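Local coordinates for hypothetical protein PA3696 (Pseudomonas aeruginosa, PDB 1YOX) that is of unknown function but belongs to the AIM24 (mitochondrial biogenesis) family of the cupin clan and is built largely of antiparallel beta-sheets, at residues C[21-26]-C[87-92]; C[38-43]-C[78-83]; C[188-193]-C[213-218]. All blocks are in the same frame, centred on the assembly; numbering follows the deposited sequence.

Interaction 1: residues C[21-26]-C[87-92]; sequences EIELDP and KQHVAF
Glu23 and His89 face each other as a non-hydrogen-bonded pair of an antiparallel ladder, and the glutamate side chain can be followed outward over its neighbours. Its CB lies 3.8 Å from His89 CE1. CG, set anti to the backbone N (chi1 -179°), approaches closer still, and from there the chain runs extended beside the imidazole in the same direction. The carboxylate then divides its two oxygens. OE1 comes to the ring edge, near its plane, 3.0 Å from His89 CE1, with carboxylate and ring planes turned 78° apart. OE2 reaches the extended Lys87, touching CE at 3.2 Å and making a salt bridge to NZ at 3.4 Å.

The backbones are joined by four hydrogen bonds, two each for the pairs Ile22-Val90 and Leu24-Gln88; the straightest runs from Gln88 N to Leu24 O (2.9 Å, 178° at the hydrogen). On the face of Ile22 and Leu24, Ile22 CG1 meets the edge of the Phe92 ring at CE1 (3.8 Å), and Leu24 CD2 rests against Val90 CG2.

On the Glu23 face, Glu21 OE1 is hydrogen-bonded to Tyr39 OH and forms salt bridges with Arg11 and with Arg168 of the second subunit. The chemistry thus separates by face: one is mainly apolar, Ile22 and Phe92 packing on strand 119-123, though its Gln88 is hydrogen-bonded to Thr41; the other carries charged groups with partners within the chain and across the subunit interface.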
loop_
_atom_site.group_PDB
_atom_site.type_symbol
_atom_site.label_atom_id
_atom_site.label_comp_id
_atom_site.label_asym_id
_atom_site.label_seq_id
_atom_site.Cartn_x
_atom_site.Cartn_y
_atom_site.Cartn_z
ATOM N N GLU C 21 -2.722 7.289 -16.736
ATOM C CA GLU C 21 -3.836 7.600 -17.601
ATOM C C GLU C 21 -3.254 7.867 -18.977
ATOM O O GLU C 21 -2.526 8.838 -19.182
ATOM C CB GLU C 21 -4.645 8.793 -17.090
ATOM C CG GLU C 21 -5.952 8.982 -17.862
ATOM C CD GLU C 21 -6.499 10.390 -17.777
ATOM O OE1 GLU C 21 -7.392 10.625 -16.938
ATOM O OE2 GLU C 21 -6.019 11.272 -18.525
ATOM N N ILE C 22 -3.565 6.966 -19.894
ATOM C CA ILE C 22 -3.102 6.994 -21.266
ATOM C C ILE C 22 -4.119 7.746 -22.109
ATOM O O ILE C 22 -5.310 7.444 -22.082
ATOM C CB ILE C 22 -2.978 5.565 -21.842
ATOM C CG1 ILE C 22 -2.097 4.657 -20.935
ATOM C CG2 ILE C 22 -2.506 5.614 -23.329
ATOM C CD1 ILE C 22 -0.601 4.995 -20.915
ATOM N N GLU C 23 -3.626 8.745 -22.843
ATOM C CA GLU C 23 -4.442 9.524 -23.767
ATOM C C GLU C 23 -4.299 8.939 -25.174
ATOM O O GLU C 23 -3.204 8.926 -25.732
ATOM C CB GLU C 23 -3.997 10.986 -23.734
ATOM C CG GLU C 23 -4.810 11.893 -24.646
ATOM C CD GLU C 23 -4.518 13.344 -24.388
ATOM O OE1 GLU C 23 -5.029 13.872 -23.369
ATOM O OE2 GLU C 23 -3.757 13.948 -25.186
ATOM N N LEU C 24 -5.404 8.445 -25.714
ATOM C CA LEU C 24 -5.441 7.817 -27.036
ATOM C C LEU C 24 -6.034 8.766 -28.089
ATOM O O LEU C 24 -7.177 9.191 -27.941
ATOM C CB LEU C 24 -6.306 6.543 -26.966
ATOM C CG LEU C 24 -5.740 5.120 -26.749
ATOM C CD1 LEU C 24 -4.369 5.083 -26.111
ATOM C CD2 LEU C 24 -6.695 4.199 -26.044
ATOM N N ASP C 25 -5.265 9.102 -29.140
ATOM C CA ASP C 25 -5.846 9.740 -30.346
ATOM C C ASP C 25 -6.653 8.737 -31.178
ATOM O O ASP C 25 -6.512 7.511 -30.985
ATOM C CB ASP C 25 -4.775 10.448 -31.164
ATOM C CG ASP C 25 -4.038 11.509 -30.349
ATOM O OD1 ASP C 25 -4.701 12.232 -29.565
ATOM O OD2 ASP C 25 -2.793 11.598 -30.463
ATOM N N PRO C 26 -7.567 9.226 -32.058
ATOM C CA PRO C 26 -8.363 8.282 -32.838
ATOM C C PRO C 26 -7.484 7.276 -33.575
ATOM O O PRO C 26 -6.456 7.651 -34.130
ATOM C CB PRO C 26 -9.088 9.187 -33.827
ATOM C CG PRO C 26 -9.254 10.452 -33.085
ATOM C CD PRO C 26 -7.967 10.622 -32.337
ATOM N N LYS C 87 -9.921 12.777 -28.790
ATOM C CA LYS C 87 -9.113 12.197 -27.716
ATOM C C LYS C 87 -9.929 11.356 -26.732
ATOM O O LYS C 87 -10.967 11.822 -26.218
ATOM C CB LYS C 87 -8.432 13.304 -26.903
ATOM C CG LYS C 87 -7.101 13.752 -27.429
ATOM C CD LYS C 87 -6.577 14.944 -26.610
ATOM C CE LYS C 87 -5.428 15.638 -27.351
ATOM N NZ LYS C 87 -4.888 16.800 -26.590
ATOM N N GLN C 88 -9.431 10.152 -26.440
ATOM C CA GLN C 88 -10.025 9.317 -25.413
ATOM C C GLN C 88 -8.976 8.880 -24.387
ATOM O O GLN C 88 -7.763 9.016 -24.597
ATOM C CB GLN C 88 -10.698 8.096 -26.029
ATOM C CG GLN C 88 -11.811 8.374 -27.032
ATOM C CD GLN C 88 -13.061 8.942 -26.401
ATOM O OE1 GLN C 88 -13.451 8.544 -25.312
ATOM N NE2 GLN C 88 -13.702 9.890 -27.092
ATOM N N HIS C 89 -9.446 8.337 -23.273
ATOM C CA HIS C 89 -8.565 8.023 -22.168
ATOM C C HIS C 89 -8.879 6.658 -21.565
ATOM O O HIS C 89 -10.056 6.235 -21.524
ATOM C CB HIS C 89 -8.656 9.108 -21.102
ATOM C CG HIS C 89 -8.377 10.484 -21.618
ATOM N ND1 HIS C 89 -7.131 11.077 -21.540
ATOM C CD2 HIS C 89 -9.193 11.398 -22.201
ATOM C CE1 HIS C 89 -7.193 12.289 -22.067
ATOM N NE2 HIS C 89 -8.431 12.504 -22.477
ATOM N N VAL C 90 -7.818 5.983 -21.109
ATOM C CA VAL C 90 -7.908 4.748 -20.320
ATOM C C VAL C 90 -6.812 4.794 -19.256
ATOM O O VAL C 90 -5.670 5.053 -19.593
ATOM C CB VAL C 90 -7.592 3.476 -21.149
ATOM C CG1 VAL C 90 -8.135 2.232 -20.459
ATOM C CG2 VAL C 90 -8.087 3.568 -22.562
ATOM N N ALA C 91 -7.146 4.498 -18.001
ATOM C CA ALA C 91 -6.159 4.454 -16.922
ATOM C C ALA C 91 -5.845 3.010 -16.424
ATOM O O ALA C 91 -6.721 2.120 -16.452
ATOM C CB ALA C 91 -6.582 5.366 -15.757
ATOM N N PHE C 92 -4.598 2.808 -15.981
ATOM C CA PHE C 92 -4.088 1.508 -15.538
ATOM C C PHE C 92 -3.334 1.682 -14.241
ATOM O O PHE C 92 -2.703 2.714 -14.052
ATOM C CB PHE C 92 -3.147 0.880 -16.585
ATOM C CG PHE C 92 -3.783 0.707 -17.929
ATOM C CD1 PHE C 92 -3.497 1.604 -18.964
ATOM C CD2 PHE C 92 -4.689 -0.323 -18.151
ATOM C CE1 PHE C 92 -4.078 1.474 -20.189
ATOM C CE2 PHE C 92 -5.302 -0.482 -19.380
ATOM C CZ PHE C 92 -4.992 0.411 -20.421
#

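Interaction 2: residues C[38-43]-C[78-83]; sequences NYMTGD and THFTNE
Met40, present as selenomethionine, and Phe80 meet in the buried half of this contact, where the selenium of a long side chain from one strand lies against an aromatic ring from another. The selenium lies in the plane of the ring at its edge, 4.0 Å from both Phe80 CD2 and Phe80 CE2, and 86° off the ring normal as seen from the centroid. This is a Met-aromatic contact of the edge type. Its reach comes from the torsions: CG of Met40 sits between the backbone N and the carbonyl carbon (chi1 52°), and the chain beyond is extended, which carries SE into the gap between the strands to meet the ring coming from the other side. Met40 CA and Phe80 CA lie 9.2 Å apart. The two side chains cross at about a right angle. Val90 and Phe46 also touch both of them, and Phe92 packs edge-to-face with Phe80.

The strands involved belong to different antiparallel sheets of this cupin-clan protein. Strand 37-40 is the outermost strand of its sheet within the chain, and Tyr39 and Met40 continue that sheet by pairing antiparallel with a strand of the second subunit; strand 78-82 lies in the sheet that also contains 44-48. The Met40-Phe80 pair therefore bridges two sheets through their side chains.

Toward the solvent side the chains converge, with Asp43 CA 5.4 Å from Glu83 CA, and the link there is made by the backbone: a hydrogen bond from Glu83 N to Asp43 O, 2.9 Å long and nearly along the C=O axis, just ahead of strand 44-48, which pairs with 78-82. CB of Glu83 comes within 3.5 Å of Asp43 O, but the rest of that exposed side chain bends at chi2 (-98°) and leads off to touch Arg45.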
loop_
_atom_site.group_PDB
_atom_site.type_symbol
_atom_site.label_atom_id
_atom_site.label_comp_id
_atom_site.label_asym_id
_atom_site.label_seq_id
_atom_site.Cartn_x
_atom_site.Cartn_y
_atom_site.Cartn_z
ATOM N N ASN C 38 -8.460 0.719 -14.692
ATOM C CA ASN C 38 -9.332 1.372 -13.701
ATOM C C ASN C 38 -10.572 2.007 -14.322
ATOM O O ASN C 38 -11.664 1.949 -13.728
ATOM C CB ASN C 38 -8.622 2.507 -12.989
ATOM C CG ASN C 38 -7.391 2.078 -12.224
ATOM O OD1 ASN C 38 -6.443 2.854 -12.135
ATOM N ND2 ASN C 38 -7.403 0.887 -11.633
ATOM N N TYR C 39 -10.389 2.683 -15.461
ATOM C CA TYR C 39 -11.472 3.366 -16.143
ATOM C C TYR C 39 -11.153 3.663 -17.597
ATOM O O TYR C 39 -9.999 3.741 -18.003
ATOM C CB TYR C 39 -11.922 4.655 -15.409
ATOM C CG TYR C 39 -10.893 5.775 -15.399
ATOM C CD1 TYR C 39 -10.114 5.999 -14.269
ATOM C CD2 TYR C 39 -10.691 6.599 -16.516
ATOM C CE1 TYR C 39 -9.163 6.991 -14.231
ATOM C CE2 TYR C 39 -9.706 7.614 -16.486
ATOM C CZ TYR C 39 -8.956 7.800 -15.329
ATOM O OH TYR C 39 -7.981 8.778 -15.223
HETATM N N MSE C 40 -12.211 3.847 -18.371
HETATM C CA MSE C 40 -12.087 4.210 -19.767
HETATM C C MSE C 40 -13.270 5.060 -20.196
HETATM O O MSE C 40 -14.411 4.828 -19.779
HETATM C CB MSE C 40 -11.898 2.974 -20.675
HETATM C CG MSE C 40 -12.905 1.883 -20.498
HETATM SE SE MSE C 40 -12.462 0.182 -21.422
HETATM C CE MSE C 40 -13.960 -0.817 -20.529
ATOM N N THR C 41 -12.962 6.061 -21.011
ATOM C CA THR C 41 -13.958 6.918 -21.649
ATOM C C THR C 41 -14.705 6.202 -22.778
ATOM O O THR C 41 -14.426 5.038 -23.105
ATOM C CB THR C 41 -13.329 8.274 -22.146
ATOM O OG1 THR C 41 -12.252 8.000 -23.038
ATOM C CG2 THR C 41 -12.813 9.111 -20.994
ATOM N N GLY C 42 -15.647 6.922 -23.384
ATOM C CA GLY C 42 -16.792 6.314 -24.065
ATOM C C GLY C 42 -16.519 5.535 -25.325
ATOM O O GLY C 42 -17.141 4.495 -25.563
ATOM N N ASP C 43 -15.600 6.018 -26.144
ATOM C CA ASP C 43 -15.335 5.355 -27.425
ATOM C C ASP C 43 -14.076 4.502 -27.398
ATOM O O ASP C 43 -13.536 4.187 -28.456
ATOM C CB ASP C 43 -15.263 6.384 -28.582
ATOM C CG ASP C 43 -16.347 7.472 -28.490
ATOM O OD1 ASP C 43 -16.093 8.604 -28.971
ATOM O OD2 ASP C 43 -17.441 7.202 -27.928
ATOM N N THR C 78 -4.451 -7.446 -23.375
ATOM C CA THR C 78 -5.628 -6.808 -23.963
ATOM C C THR C 78 -5.263 -5.512 -24.674
ATOM O O THR C 78 -4.421 -4.754 -24.211
ATOM C CB THR C 78 -6.739 -6.559 -22.953
ATOM O OG1 THR C 78 -6.237 -5.731 -21.899
ATOM C CG2 THR C 78 -7.272 -7.879 -22.392
ATOM N N HIS C 79 -5.891 -5.293 -25.821
ATOM C CA HIS C 79 -5.678 -4.088 -26.629
ATOM C C HIS C 79 -6.813 -3.104 -26.374
ATOM O O HIS C 79 -7.988 -3.455 -26.482
ATOM C CB HIS C 79 -5.618 -4.439 -28.123
ATOM C CG HIS C 79 -4.370 -5.151 -28.539
ATOM N ND1 HIS C 79 -3.803 -6.171 -27.802
ATOM C CD2 HIS C 79 -3.582 -4.996 -29.627
ATOM C CE1 HIS C 79 -2.720 -6.611 -28.414
ATOM N NE2 HIS C 79 -2.566 -5.918 -29.528
ATOM N N PHE C 80 -6.456 -1.883 -26.015
ATOM C CA PHE C 80 -7.443 -0.804 -25.866
ATOM C C PHE C 80 -7.268 0.193 -27.017
ATOM O O PHE C 80 -6.229 0.819 -27.145
ATOM C CB PHE C 80 -7.292 -0.118 -24.495
ATOM C CG PHE C 80 -7.582 -1.034 -23.331
ATOM C CD1 PHE C 80 -6.619 -1.953 -22.884
ATOM C CD2 PHE C 80 -8.817 -1.009 -22.701
ATOM C CE1 PHE C 80 -6.894 -2.822 -21.822
ATOM C CE2 PHE C 80 -9.089 -1.872 -21.609
ATOM C CZ PHE C 80 -8.129 -2.768 -21.176
ATOM N N THR C 81 -8.285 0.313 -27.863
ATOM C CA THR C 81 -8.230 1.237 -28.998
ATOM C C THR C 81 -9.272 2.343 -28.907
ATOM O O THR C 81 -10.413 2.118 -28.446
ATOM C CB THR C 81 -8.331 0.495 -30.348
ATOM O OG1 THR C 81 -7.369 -0.556 -30.355
ATOM C CG2 THR C 81 -8.002 1.429 -31.527
ATOM N N ASN C 82 -8.850 3.542 -29.331
ATOM C CA ASN C 82 -9.753 4.679 -29.562
ATOM C C ASN C 82 -10.512 4.548 -30.908
ATOM O O ASN C 82 -9.933 4.733 -31.992
ATOM C CB ASN C 82 -8.959 5.973 -29.515
ATOM C CG ASN C 82 -9.829 7.233 -29.641
ATOM O OD1 ASN C 82 -9.337 8.349 -29.450
ATOM N ND2 ASN C 82 -11.098 7.061 -29.936
ATOM N N GLU C 83 -11.800 4.224 -30.809
ATOM C CA GLU C 83 -12.671 4.028 -31.967
ATOM C C GLU C 83 -13.544 5.250 -32.242
ATOM O O GLU C 83 -14.521 5.164 -33.005
ATOM C CB GLU C 83 -13.603 2.835 -31.732
ATOM C CG GLU C 83 -12.904 1.578 -31.284
ATOM C CD GLU C 83 -12.665 0.628 -32.429
ATOM O OE1 GLU C 83 -13.569 -0.201 -32.674
ATOM O OE2 GLU C 83 -11.603 0.728 -33.095
#

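Interaction 3: residues C[188-193]-C[213-218]; sequences GIDYDV and TLKGSG
Ile189, Lys215 and Asp190 have the most surface buried where the two arms of a beta-hairpin, the antiparallel strands 189-195 and 210-216, meet. Ile189 works on the buried side. Its CG2 packs on Leu214 CD2 at 3.7 Å, a methyl that Tyr191 CB also touches from its own position on the ladder. The other branch, CG1 and CD1, is directed beyond the strand end of the partner, and CD1 presses on the backbone just after strand 210-216, 3.2 Å from Gly218 N. Leu170 touches both Ile189 and Leu214, joining this face to the loop before strand 173-178.

Asp190 and Lys215 form a hydrogen-bonded pair on the opposite face, held by reciprocal backbone bonds, and their side chains lie side by side, pointing the same way. Asp190 CB contacts Lys215 CG at 3.6 Å. Lys215 starts with CG between the backbone N and the carbonyl carbon (chi1 66°) and bends at chi3 and chi4, a curl that brings NZ back to the acidic residues. There NZ makes a salt bridge to Asp190 OD1 at 3.5 Å, a longer one to Asp192 OD2, and a weak hydrogen bond to the carbonyl of Thr213. The network is loose and surface-lying, so its electrostatic gain is probably modest. Gln194 engages the other oxygen of Asp192, while a water donates to Asp192 OD2 at 3.0 Å and weakly accepts from Lys215 NZ.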
loop_
_atom_site.group_PDB
_atom_site.type_symbol
_atom_site.label_atom_id
_atom_site.label_comp_id
_atom_site.label_asym_id
_atom_site.label_seq_id
_atom_site.Cartn_x
_atom_site.Cartn_y
_atom_site.Cartn_z
ATOM N N GLY C 188 23.217 -5.616 -21.149
ATOM C CA GLY C 188 24.560 -5.425 -20.585
ATOM C C GLY C 188 24.666 -5.821 -19.116
ATOM O O GLY C 188 25.718 -5.623 -18.459
ATOM N N ILE C 189 23.563 -6.377 -18.612
ATOM C CA ILE C 189 23.465 -6.843 -17.242
ATOM C C ILE C 189 23.173 -8.328 -17.280
ATOM O O ILE C 189 22.217 -8.770 -17.943
ATOM C CB ILE C 189 22.319 -6.132 -16.504
ATOM C CG1 ILE C 189 22.588 -4.632 -16.406
ATOM C CG2 ILE C 189 22.073 -6.763 -15.136
ATOM C CD1 ILE C 189 23.820 -4.287 -15.616
ATOM N N ASP C 190 24.012 -9.089 -16.583
ATOM C CA ASP C 190 23.842 -10.535 -16.441
ATOM C C ASP C 190 23.160 -10.834 -15.102
ATOM O O ASP C 190 23.419 -10.165 -14.095
ATOM C CB ASP C 190 25.206 -11.218 -16.489
ATOM C CG ASP C 190 25.120 -12.689 -16.847
ATOM O OD1 ASP C 190 25.087 -13.554 -15.910
ATOM O OD2 ASP C 190 25.101 -12.967 -18.081
ATOM N N TYR C 191 22.305 -11.846 -15.097
ATOM C CA TYR C 191 21.518 -12.198 -13.925
ATOM C C TYR C 191 21.482 -13.710 -13.768
ATOM O O TYR C 191 21.446 -14.456 -14.751
ATOM C CB TYR C 191 20.074 -11.654 -14.043
ATOM C CG TYR C 191 19.308 -12.224 -15.230
ATOM C CD1 TYR C 191 18.413 -13.286 -15.065
ATOM C CD2 TYR C 191 19.523 -11.733 -16.527
ATOM C CE1 TYR C 191 17.737 -13.837 -16.163
ATOM C CE2 TYR C 191 18.853 -12.270 -17.626
ATOM C CZ TYR C 191 17.966 -13.322 -17.440
ATOM O OH TYR C 191 17.297 -13.852 -18.537
ATOM N N ASP C 192 21.489 -14.168 -12.526
ATOM C CA ASP C 192 21.047 -15.525 -12.254
ATOM C C ASP C 192 20.615 -15.663 -10.808
ATOM O O ASP C 192 21.084 -14.934 -9.929
ATOM C CB ASP C 192 22.087 -16.581 -12.658
ATOM C CG ASP C 192 23.223 -16.692 -11.677
ATOM O OD1 ASP C 192 23.321 -17.762 -11.019
ATOM O OD2 ASP C 192 23.995 -15.706 -11.559
ATOM N N VAL C 193 19.701 -16.604 -10.606
ATOM C CA VAL C 193 18.981 -16.788 -9.368
ATOM C C VAL C 193 19.546 -18.003 -8.654
ATOM O O VAL C 193 19.683 -19.072 -9.242
ATOM C CB VAL C 193 17.474 -17.022 -9.647
ATOM C CG1 VAL C 193 16.699 -17.237 -8.347
ATOM C CG2 VAL C 193 16.881 -15.861 -10.450
ATOM N N THR C 213 21.859 -12.361 -8.620
ATOM C CA THR C 213 23.114 -11.653 -8.799
ATOM C C THR C 213 23.139 -11.002 -10.161
ATOM O O THR C 213 22.984 -11.675 -11.190
ATOM C CB THR C 213 24.311 -12.571 -8.664
ATOM O OG1 THR C 213 24.252 -13.228 -7.399
ATOM C CG2 THR C 213 25.631 -11.786 -8.749
ATOM N N LEU C 214 23.319 -9.685 -10.137
ATOM C CA LEU C 214 23.436 -8.859 -11.326
ATOM C C LEU C 214 24.880 -8.431 -11.547
ATOM O O LEU C 214 25.553 -8.001 -10.615
ATOM C CB LEU C 214 22.549 -7.613 -11.193
ATOM C CG LEU C 214 21.037 -7.846 -11.147
ATOM C CD1 LEU C 214 20.293 -6.529 -11.125
ATOM C CD2 LEU C 214 20.586 -8.655 -12.321
ATOM N N LYS C 215 25.356 -8.516 -12.787
ATOM C CA LYS C 215 26.734 -8.092 -13.065
ATOM C C LYS C 215 26.885 -7.499 -14.463
ATOM O O LYS C 215 26.456 -8.107 -15.448
ATOM C CB LYS C 215 27.713 -9.256 -12.840
ATOM C CG LYS C 215 27.560 -10.425 -13.822
ATOM C CD LYS C 215 28.212 -11.737 -13.302
ATOM C CE LYS C 215 27.354 -12.451 -12.215
ATOM N NZ LYS C 215 25.896 -12.662 -12.582
ATOM N N GLY C 216 27.490 -6.312 -14.548
ATOM C CA GLY C 216 27.735 -5.683 -15.848
ATOM C C GLY C 216 27.434 -4.198 -15.976
ATOM O O GLY C 216 27.774 -3.397 -15.113
ATOM N N SER C 217 26.757 -3.855 -17.066
ATOM C CA SER C 217 26.614 -2.481 -17.538
ATOM C C SER C 217 25.615 -1.560 -16.841
ATOM O O SER C 217 25.960 -0.814 -15.906
ATOM C CB SER C 217 26.224 -2.508 -19.021
ATOM O OG SER C 217 24.841 -2.798 -19.160
ATOM N N GLY C 218 24.378 -1.630 -17.329
ATOM C CA GLY C 218 23.489 -0.489 -17.394
ATOM C C GLY C 218 22.686 -0.066 -16.200
ATOM O O GLY C 218 23.234 0.279 -15.159
HETATM O O HOH W 1 26.465 -14.874 -10.064
#

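Overall arrangement
After strand 9-13 at the N terminus comes strand 19-24, its neighbour in the sheet, and interaction 1 closes a loop of 60 residues when 87-92 returns beside it. Interaction 2 is nested inside that loop, joining 38-43 to 78-83 across a span that includes strand 44-48 and the unmodelled residues 50-76. The two touch, their centres about 7 Å apart: strand 37-40 neighbours 88-92 in one sheet, and interaction 2 connects this sheet to the one containing 78-82. Interaction 3 follows in series, a hairpin closing around the unmodelled residues 198-207. It lies on the opposite side of the chain's centre, its centre about 35 Å from that of interaction 1, within the separate three-stranded sheet.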